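Long-range contacts in putative secreted endoglycosylceramidase (Rhodococcus hoagii, PDB 6JYZ), which probably hydrolyses the glycosidic bond between galactose and ceramide in glycolipids, as a secreted family 5 glycoside hydrolase: residues Ser429-Ala434 with Arg462-Ala467; Arg425-Gly430 with Ala468-Val473; Gln364-Pro369 with Ile387-Gly392. All coordinates share one frame; numbering follows the deposited sequence.

Contact 1. Residues Ser429-Ala434 with Arg462-Ala467. With IPA (isopropyl alcohol), chain C.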
loop_
_atom_site.group_PDB
_atom_site.type_symbol
_atom_site.label_atom_id
_atom_site.label_comp_id
_atom_site.label_asym_id
_atom_site.label_seq_id
_atom_site.Cartn_x
_atom_site.Cartn_y
_atom_site.Cartn_z
ATOM N N SER A 429 14.472 -24.106 10.067
ATOM C CA SER A 429 13.649 -25.319 10.059
ATOM C C SER A 429 12.221 -24.960 9.742
ATOM O O SER A 429 11.665 -24.102 10.425
ATOM C CB SER A 429 13.760 -26.134 11.371
ATOM O OG SER A 429 15.110 -26.578 11.495
ATOM N N GLY A 430 11.633 -25.576 8.734
ATOM C CA GLY A 430 10.216 -25.371 8.447
ATOM C C GLY A 430 9.958 -25.477 6.951
ATOM O O GLY A 430 10.834 -25.849 6.162
ATOM N N ARG A 431 8.746 -25.154 6.572
ATOM C CA ARG A 431 8.298 -25.324 5.202
ATOM C C ARG A 431 8.611 -24.108 4.330
ATOM O O ARG A 431 8.215 -22.962 4.636
ATOM C CB ARG A 431 6.783 -25.553 5.184
ATOM C CG ARG A 431 6.209 -25.771 3.798
ATOM C CD ARG A 431 4.689 -25.913 3.863
ATOM N NE ARG A 431 4.385 -27.102 4.635
ATOM C CZ ARG A 431 3.835 -28.194 4.122
ATOM N NH1 ARG A 431 3.532 -28.252 2.837
ATOM N NH2 ARG A 431 3.584 -29.228 4.901
ATOM N N ILE A 432 9.326 -24.325 3.266
ATOM C CA ILE A 432 9.552 -23.302 2.251
ATOM C C ILE A 432 8.356 -23.225 1.341
ATOM O O ILE A 432 7.865 -24.286 0.871
ATOM C CB ILE A 432 10.782 -23.698 1.412
ATOM C CG1 ILE A 432 12.041 -23.637 2.277
ATOM C CG2 ILE A 432 10.937 -22.783 0.202
ATOM C CD1 ILE A 432 13.228 -24.458 1.722
ATOM N N GLU A 433 7.884 -22.021 0.984
ATOM C CA GLU A 433 6.889 -21.835 -0.035
ATOM C C GLU A 433 7.348 -20.781 -1.006
ATOM O O GLU A 433 7.695 -19.655 -0.554
ATOM C CB GLU A 433 5.576 -21.384 0.566
ATOM C CG GLU A 433 4.990 -22.462 1.462
ATOM C CD GLU A 433 3.649 -22.087 2.101
ATOM O OE1 GLU A 433 2.759 -21.549 1.393
ATOM O OE2 GLU A 433 3.460 -22.454 3.263
ATOM N N ALA A 434 7.427 -21.056 -2.286
ATOM C CA ALA A 434 7.957 -20.102 -3.251
ATOM C C ALA A 434 7.101 -20.055 -4.497
ATOM O O ALA A 434 6.419 -21.060 -4.851
ATOM C CB ALA A 434 9.402 -20.365 -3.554
ATOM N N ARG A 462 3.946 -23.212 -7.882
ATOM C CA ARG A 462 4.228 -23.071 -6.448
ATOM C C ARG A 462 5.132 -24.183 -6.025
ATOM O O ARG A 462 4.883 -25.387 -6.340
ATOM C CB ARG A 462 2.929 -23.092 -5.656
ATOM C CG ARG A 462 2.147 -21.799 -5.807
ATOM C CD ARG A 462 2.775 -20.659 -4.926
ATOM N NE ARG A 462 2.688 -20.987 -3.512
ATOM C CZ ARG A 462 1.666 -20.746 -2.737
ATOM N NH1 ARG A 462 0.613 -20.164 -3.259
ATOM N NH2 ARG A 462 1.747 -21.121 -1.470
ATOM N N LEU A 463 6.197 -23.901 -5.287
ATOM C CA LEU A 463 7.117 -24.829 -4.723
ATOM C C LEU A 463 6.854 -24.953 -3.239
ATOM O O LEU A 463 6.690 -23.928 -2.530
ATOM C CB LEU A 463 8.542 -24.355 -5.010
ATOM C CG LEU A 463 9.595 -25.073 -4.193
ATOM C CD1 LEU A 463 9.939 -26.438 -4.741
ATOM C CD2 LEU A 463 10.885 -24.234 -4.172
ATOM N N ILE A 464 6.890 -26.169 -2.735
ATOM C CA ILE A 464 6.960 -26.447 -1.320
ATOM C C ILE A 464 8.071 -27.403 -1.049
ATOM O O ILE A 464 8.475 -28.198 -1.904
ATOM C CB ILE A 464 5.616 -26.975 -0.785
ATOM C CG1 ILE A 464 4.436 -26.051 -1.078
ATOM C CG2 ILE A 464 5.677 -27.321 0.686
ATOM C CD1 ILE A 464 4.283 -24.896 -0.163
ATOM N N GLY A 465 8.654 -27.342 0.120
ATOM C CA GLY A 465 9.623 -28.300 0.571
ATOM C C GLY A 465 10.010 -28.046 2.008
ATOM O O GLY A 465 9.561 -27.036 2.581
ATOM N N GLU A 466 10.716 -28.926 2.663
ATOM C CA GLU A 466 11.039 -28.801 4.069
ATOM C C GLU A 466 12.525 -28.606 4.277
ATOM O O GLU A 466 13.339 -29.408 3.803
ATOM C CB GLU A 466 10.667 -30.105 4.818
ATOM C CG GLU A 466 10.605 -29.932 6.337
ATOM C CD GLU A 466 9.513 -29.052 6.955
ATOM O OE1 GLU A 466 8.554 -28.696 6.243
ATOM O OE2 GLU A 466 9.621 -28.725 8.171
ATOM N N ALA A 467 12.886 -27.593 5.093
ATOM C CA ALA A 467 14.261 -27.303 5.450
ATOM C C ALA A 467 14.477 -27.691 6.900
ATOM O O ALA A 467 13.534 -27.614 7.704
ATOM C CB ALA A 467 14.525 -25.800 5.246
HETATM C C1 IPA C . 3.200 -16.638 2.780
HETATM C C2 IPA C . 2.731 -18.096 2.792
HETATM C C3 IPA C . 1.338 -18.291 3.295
HETATM O O2 IPA C . 2.712 -18.612 1.456
#
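Glu433 and Arg462 meet in a salt bridge, OE1 to NH2 at 3.1 Å, with OE1 at the edge of the guanidinium and in its plane; the carboxylate and guanidinium planes differ by only 4°. Bends at chi2 (-77°) and chi3 swing the arginine across to strand 431-437, past Ala434 O, and bring NH2 to the acid. The same OE1 accepts a hydrogen bond from O2 of an isopropyl alcohol, probably a crystallisation additive, at 2.9 Å. On this face, too, the aliphatic part of Arg431 slants across Ile464, with Arg431 CG 3.5 Å from Ile464 CG2. The other face is apolar: Ile432 CD1 lies 4.0 Å from Ala467 CB, and Ala434 CB 4.2 Å from Leu463 CD2.

An antiparallel ladder sets this register. Three hydrogen-bonded pairs, Gly430 with Ala467, Ile432 with Gly465 and Ala434 with Leu463, supply six backbone bonds. Ala467 N reaches Gly430 O at 2.9 Å in a nearly straight bond (178°), whereas Gly465 N to Ile432 O is longer, 3.2 Å. In the second shell, Arg38 NH1 holds both Glu433 OE2 and the carbonyl of Arg431. The two arginines that bind the acid, Arg462 and Arg38, would probably keep it ionised; the isopropyl alcohol also bonds Arg411 NE.

Strand 409-414 flanks 431-437 and strand 452-457 flanks 460-467, making both strands interior to their sheet. The apolar face bearing Ile432 and Leu463 packs on Phe424, Tyr471 and Val473 of strands 423-428 and 471-475, the facing layer of a C-terminal beta sandwich.

Contact 2. Residues Arg425-Gly430 with Ala468-Val473. With EDO (1,2-ethanediol), chain F.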
loop_
_atom_site.group_PDB
_atom_site.type_symbol
_atom_site.label_atom_id
_atom_site.label_comp_id
_atom_site.label_asym_id
_atom_site.label_seq_id
_atom_site.Cartn_x
_atom_site.Cartn_y
_atom_site.Cartn_z
ATOM N N ARG A 425 18.280 -18.478 -0.306
ATOM C CA ARG A 425 18.954 -19.379 0.609
ATOM C C ARG A 425 18.692 -18.976 2.024
ATOM O O ARG A 425 18.285 -17.797 2.282
ATOM C CB ARG A 425 20.439 -19.553 0.340
ATOM C CG ARG A 425 21.287 -18.338 0.580
ATOM C CD ARG A 425 22.794 -18.638 0.251
ATOM N NE ARG A 425 22.953 -18.953 -1.157
ATOM C CZ ARG A 425 23.246 -20.174 -1.649
ATOM N NH1 ARG A 425 23.510 -21.203 -0.888
ATOM N NH2 ARG A 425 23.159 -20.370 -2.945
ATOM N N GLY A 426 18.900 -19.849 2.976
ATOM C CA GLY A 426 18.680 -19.534 4.363
ATOM C C GLY A 426 19.174 -20.634 5.262
ATOM O O GLY A 426 19.908 -21.564 4.802
ATOM N N ASP A 427 18.911 -20.499 6.520
ATOM C CA ASP A 427 19.286 -21.497 7.518
ATOM C C ASP A 427 18.200 -21.563 8.551
ATOM O O ASP A 427 18.091 -20.588 9.353
ATOM C CB ASP A 427 20.661 -21.149 8.111
ATOM C CG ASP A 427 21.205 -22.200 9.054
ATOM O OD1 ASP A 427 20.460 -23.052 9.459
ATOM O OD2 ASP A 427 22.394 -22.008 9.488
ATOM N N GLY A 428 17.388 -22.614 8.517
ATOM C CA GLY A 428 16.295 -22.679 9.466
ATOM C C GLY A 428 15.496 -23.951 9.241
ATOM O O GLY A 428 15.785 -24.738 8.318
ATOM N N SER A 429 14.472 -24.106 10.067
ATOM C CA SER A 429 13.649 -25.319 10.059
ATOM C C SER A 429 12.221 -24.960 9.742
ATOM O O SER A 429 11.665 -24.102 10.425
ATOM C CB SER A 429 13.760 -26.134 11.371
ATOM O OG SER A 429 15.110 -26.578 11.495
ATOM N N GLY A 430 11.633 -25.576 8.734
ATOM C CA GLY A 430 10.216 -25.371 8.447
ATOM C C GLY A 430 9.958 -25.477 6.951
ATOM O O GLY A 430 10.834 -25.849 6.162
ATOM N N ALA A 468 15.734 -27.979 7.245
ATOM C CA ALA A 468 16.112 -28.316 8.614
ATOM C C ALA A 468 17.558 -27.937 8.847
ATOM O O ALA A 468 18.382 -28.677 9.364
ATOM C CB ALA A 468 15.851 -29.795 8.835
ATOM N N GLY A 469 17.940 -26.721 8.469
ATOM C CA GLY A 469 19.323 -26.262 8.547
ATOM C C GLY A 469 19.615 -25.353 7.343
ATOM O O GLY A 469 18.687 -24.706 6.808
ATOM N N GLU A 470 20.848 -25.309 6.888
ATOM C CA GLU A 470 21.183 -24.530 5.712
ATOM C C GLU A 470 20.440 -25.093 4.519
ATOM O O GLU A 470 20.433 -26.343 4.320
ATOM C CB GLU A 470 22.673 -24.593 5.408
ATOM C CG GLU A 470 23.547 -23.806 6.375
ATOM C CD GLU A 470 24.994 -23.639 5.883
ATOM O OE1 GLU A 470 25.393 -24.328 4.931
ATOM O OE2 GLU A 470 25.691 -22.827 6.492
ATOM N N TYR A 471 19.979 -24.281 3.605
ATOM C CA TYR A 471 19.343 -24.713 2.390
ATOM C C TYR A 471 19.461 -23.689 1.284
ATOM O O TYR A 471 19.720 -22.502 1.592
ATOM C CB TYR A 471 17.865 -25.050 2.606
ATOM C CG TYR A 471 17.053 -23.819 3.008
ATOM C CD1 TYR A 471 16.479 -22.989 2.026
ATOM C CD2 TYR A 471 16.946 -23.455 4.331
ATOM C CE1 TYR A 471 15.857 -21.792 2.410
ATOM C CE2 TYR A 471 16.286 -22.279 4.728
ATOM C CZ TYR A 471 15.790 -21.466 3.744
ATOM O OH TYR A 471 15.114 -20.308 4.160
ATOM N N SER A 472 19.256 -24.077 0.064
ATOM C CA SER A 472 19.178 -23.110 -1.011
ATOM C C SER A 472 18.287 -23.665 -2.082
ATOM O O SER A 472 18.148 -24.892 -2.271
ATOM C CB SER A 472 20.523 -22.695 -1.534
ATOM O OG SER A 472 21.175 -23.882 -2.109
ATOM N N VAL A 473 17.663 -22.793 -2.846
ATOM C CA VAL A 473 16.846 -23.141 -3.989
ATOM C C VAL A 473 17.244 -22.207 -5.099
ATOM O O VAL A 473 16.962 -20.974 -5.012
ATOM C CB VAL A 473 15.318 -23.062 -3.739
ATOM C CG1 VAL A 473 14.596 -23.491 -4.989
ATOM C CG2 VAL A 473 14.931 -23.856 -2.522
HETATM C C1 EDO F . 21.204 -16.108 -3.255
HETATM O O1 EDO F . 22.058 -16.482 -2.178
HETATM C C2 EDO F . 21.118 -17.256 -4.154
HETATM O O2 EDO F . 22.335 -17.937 -4.413
HETATM O O HOH W 1 23.381 -24.225 -1.122
HETATM O O HOH W 2 24.413 -21.000 8.021
#
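Arg425-Asp427 run antiparallel to Glu470-Ser472 in the second sheet of the C-terminal beta sandwich, close to the corners where both strands lead into the other sheet. Backbone bonding comes as two reciprocal pairs. Gly426 N donates to Tyr471 O at 3.1 Å and Tyr471 N returns a bond to Gly426 O; nearer the corner, Gly469 N meets Gly428 O at 2.9 Å. In that last bond the donor stands 55° out of the carbonyl plane, so it is not directed at a lone pair, consistent with the backbone turning its corner here.

The charged contacts lie on the solvent side. The carboxylates of Asp427 and Glu470 are almost perpendicular (89°), and a shared water donates to both, to Asp427 OD2 at 2.7 Å and to Glu470 OE2 at 2.7 Å, which should ease the repulsion between them. Arg425 lays one face of its guanidinium on Ser472, NH1 being 3.4 Å from CB. Its edge grips an ethanediol, probably from the crystallisation liquor: NE bonds O1 at 2.8 Å and NH2 bonds O2 at 3.0 Å. The diol is also bonded to Glu418.

Packing on the buried face belongs to Tyr471. With CG in the crowded position between the backbone N and the carbonyl carbon (chi1 65°), the ring folds across to the partner strand, and its hydroxyl reaches a hydrogen bond with Pro414 O. Gly426, having no side chain, lets the ring lie over its backbone: Tyr471 CZ rests 3.5 Å from Gly426 CA, while Gly428 N sits at the ring edge, in plane.

Contact 3. Residues Gln364-Pro369 with Ile387-Gly392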
loop_
_atom_site.group_PDB
_atom_site.type_symbol
_atom_site.label_atom_id
_atom_site.label_comp_id
_atom_site.label_asym_id
_atom_site.label_seq_id
_atom_site.Cartn_x
_atom_site.Cartn_y
_atom_site.Cartn_z
ATOM N N GLN A 364 -6.820 1.380 -12.475
ATOM C CA GLN A 364 -7.274 2.772 -12.406
ATOM C C GLN A 364 -8.391 2.909 -13.440
ATOM O O GLN A 364 -8.141 2.605 -14.611
ATOM C CB GLN A 364 -6.100 3.686 -12.687
ATOM C CG GLN A 364 -6.548 5.151 -12.618
ATOM C CD GLN A 364 -5.374 6.076 -12.581
ATOM O OE1 GLN A 364 -5.045 6.725 -13.588
ATOM N NE2 GLN A 364 -4.765 6.177 -11.413
ATOM N N ALA A 365 -9.550 3.418 -13.021
ATOM C CA ALA A 365 -10.702 3.556 -13.909
ATOM C C ALA A 365 -10.677 4.898 -14.611
ATOM O O ALA A 365 -9.917 5.820 -14.356
ATOM C CB ALA A 365 -11.926 3.529 -13.056
ATOM N N CYS A 366 -11.573 5.006 -15.606
ATOM C CA CYS A 366 -11.573 6.148 -16.490
ATOM C C CYS A 366 -11.988 7.462 -15.816
ATOM O O CYS A 366 -11.539 8.519 -16.230
ATOM C CB CYS A 366 -12.587 5.869 -17.616
ATOM S SG CYS A 366 -12.166 4.421 -18.618
ATOM N N GLY A 367 -12.812 7.376 -14.778
ATOM C CA GLY A 367 -13.254 8.534 -14.022
ATOM C C GLY A 367 -12.430 8.743 -12.747
ATOM O O GLY A 367 -12.811 9.592 -11.946
ATOM N N ASP A 368 -11.344 8.011 -12.552
ATOM C CA ASP A 368 -10.515 8.249 -11.346
ATOM C C ASP A 368 -10.053 9.701 -11.398
ATOM O O ASP A 368 -9.714 10.218 -12.461
ATOM C CB ASP A 368 -9.322 7.281 -11.461
ATOM C CG ASP A 368 -8.379 7.255 -10.254
ATOM O OD1 ASP A 368 -7.733 8.273 -10.012
ATOM O OD2 ASP A 368 -8.296 6.237 -9.587
ATOM N N PRO A 369 -9.930 10.358 -10.222
ATOM C CA PRO A 369 -9.452 11.735 -10.230
ATOM C C PRO A 369 -8.095 11.935 -10.866
ATOM O O PRO A 369 -7.826 12.962 -11.442
ATOM C CB PRO A 369 -9.393 12.161 -8.772
ATOM C CG PRO A 369 -9.504 10.822 -8.038
ATOM C CD PRO A 369 -10.344 9.859 -8.910
ATOM N N ILE A 387 -7.043 -0.509 -18.874
ATOM C CA ILE A 387 -8.488 -0.301 -19.021
ATOM C C ILE A 387 -8.640 0.682 -20.158
ATOM O O ILE A 387 -8.045 1.757 -20.213
ATOM C CB ILE A 387 -9.124 0.189 -17.694
ATOM C CG1 ILE A 387 -9.184 -0.985 -16.721
ATOM C CG2 ILE A 387 -10.491 0.882 -17.886
ATOM C CD1 ILE A 387 -9.694 -0.673 -15.224
ATOM N N ASP A 388 -9.503 0.289 -21.112
ATOM C CA ASP A 388 -9.843 1.182 -22.205
ATOM C C ASP A 388 -10.882 2.222 -21.732
ATOM O O ASP A 388 -11.815 1.861 -20.986
ATOM C CB ASP A 388 -10.356 0.326 -23.389
ATOM C CG ASP A 388 -10.451 1.168 -24.660
ATOM O OD1 ASP A 388 -9.494 1.955 -24.934
ATOM O OD2 ASP A 388 -11.515 1.090 -25.310
ATOM N N CYS A 389 -10.721 3.441 -22.220
ATOM C CA CYS A 389 -11.687 4.506 -21.871
ATOM C C CYS A 389 -12.338 5.140 -23.102
ATOM O O CYS A 389 -11.658 5.337 -24.107
ATOM C CB CYS A 389 -10.956 5.583 -21.103
ATOM S SG CYS A 389 -10.347 4.943 -19.508
ATOM N N PRO A 390 -13.616 5.585 -23.035
ATOM C CA PRO A 390 -14.404 5.583 -21.798
ATOM C C PRO A 390 -15.189 4.312 -21.532
ATOM O O PRO A 390 -15.923 4.276 -20.544
ATOM C CB PRO A 390 -15.334 6.787 -22.053
ATOM C CG PRO A 390 -15.663 6.634 -23.534
ATOM C CD PRO A 390 -14.304 6.295 -24.143
ATOM N N SER A 391 -14.954 3.216 -22.293
ATOM C CA SER A 391 -15.725 2.006 -22.093
ATOM C C SER A 391 -15.553 1.324 -20.738
ATOM O O SER A 391 -16.458 0.681 -20.212
ATOM C CB SER A 391 -15.512 1.013 -23.243
ATOM O OG SER A 391 -14.384 0.159 -22.981
ATOM N N GLY A 392 -14.323 1.395 -20.182
ATOM C CA GLY A 392 -14.019 0.725 -18.923
ATOM C C GLY A 392 -13.579 -0.728 -19.106
ATOM O O GLY A 392 -13.445 -1.459 -18.119
#
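Cys366 and Cys389 are joined by a disulfide, SG to SG 2.1 Å, and their side chains form most of the contact. Each sulfur stands anti to its own carbonyl carbon, beside the backbone N, with chi1 of -62° in Cys366 and -65° in Cys389. The torsion about the S-S bond is -95°, close to the perpendicular arrangement that disulfides prefer, and both CA-CB-SG-SG torsions are negative as well. Five successive torsions of one sign identify a left-handed spiral disulfide, and the two CA atoms end up 5.6 Å apart.

Ile387 covers the bridge with one branch and reaches the other loop with the second. Its CG2, anti to the backbone N, comes within 4.0 Å of Cys366 SG; the extended CG1-CD1 arm places CD1 3.7 Å from Gln364 O. Asp388 O lies 3.5 Å from Cys366 SG, yet its bond is made within its own loop, where Gly392 N donates to Asp388 O at 2.7 Å and closes the turn around the cis peptide before Pro390. Across the bridge, Ala365-Asp368 form a type I turn, with Asp368 N bonded to Ala365 O at 3.2 Å. Asp368 then serves as N-cap of helix 369-374, and its OD1 also bonds His370.

No hydrogen bond crosses between 364-369 and 387-392, so the covalent S-S bond carries the connection, with van der Waals packing around it. An oxidised, largely buried bridge of this kind is consistent with a secreted protein, and it limits how far the two irregular loops can separate.

How the contacts relate
Along the chain, contact 3 comes first: its disulfide closes a short loop holding helix 369-374 and strand 385-387, in the region that follows strand 356-359 of the family 5 catalytic barrel. Contacts 2 and 1 come later. They start from the same stretch, sharing Ser429 and Gly430, and the second segment of contact 1, 462-467, leads directly into that of contact 2, 468-473. Both close loops that hold strands 444-447 and 452-457. Ile432 CD1 touches Tyr471 CD1 at 3.6 Å, tying the sandwich layers together. Contact 3 is remote, its centre about 41 Å from that of contact 1 and 46 Å from that of contact 2.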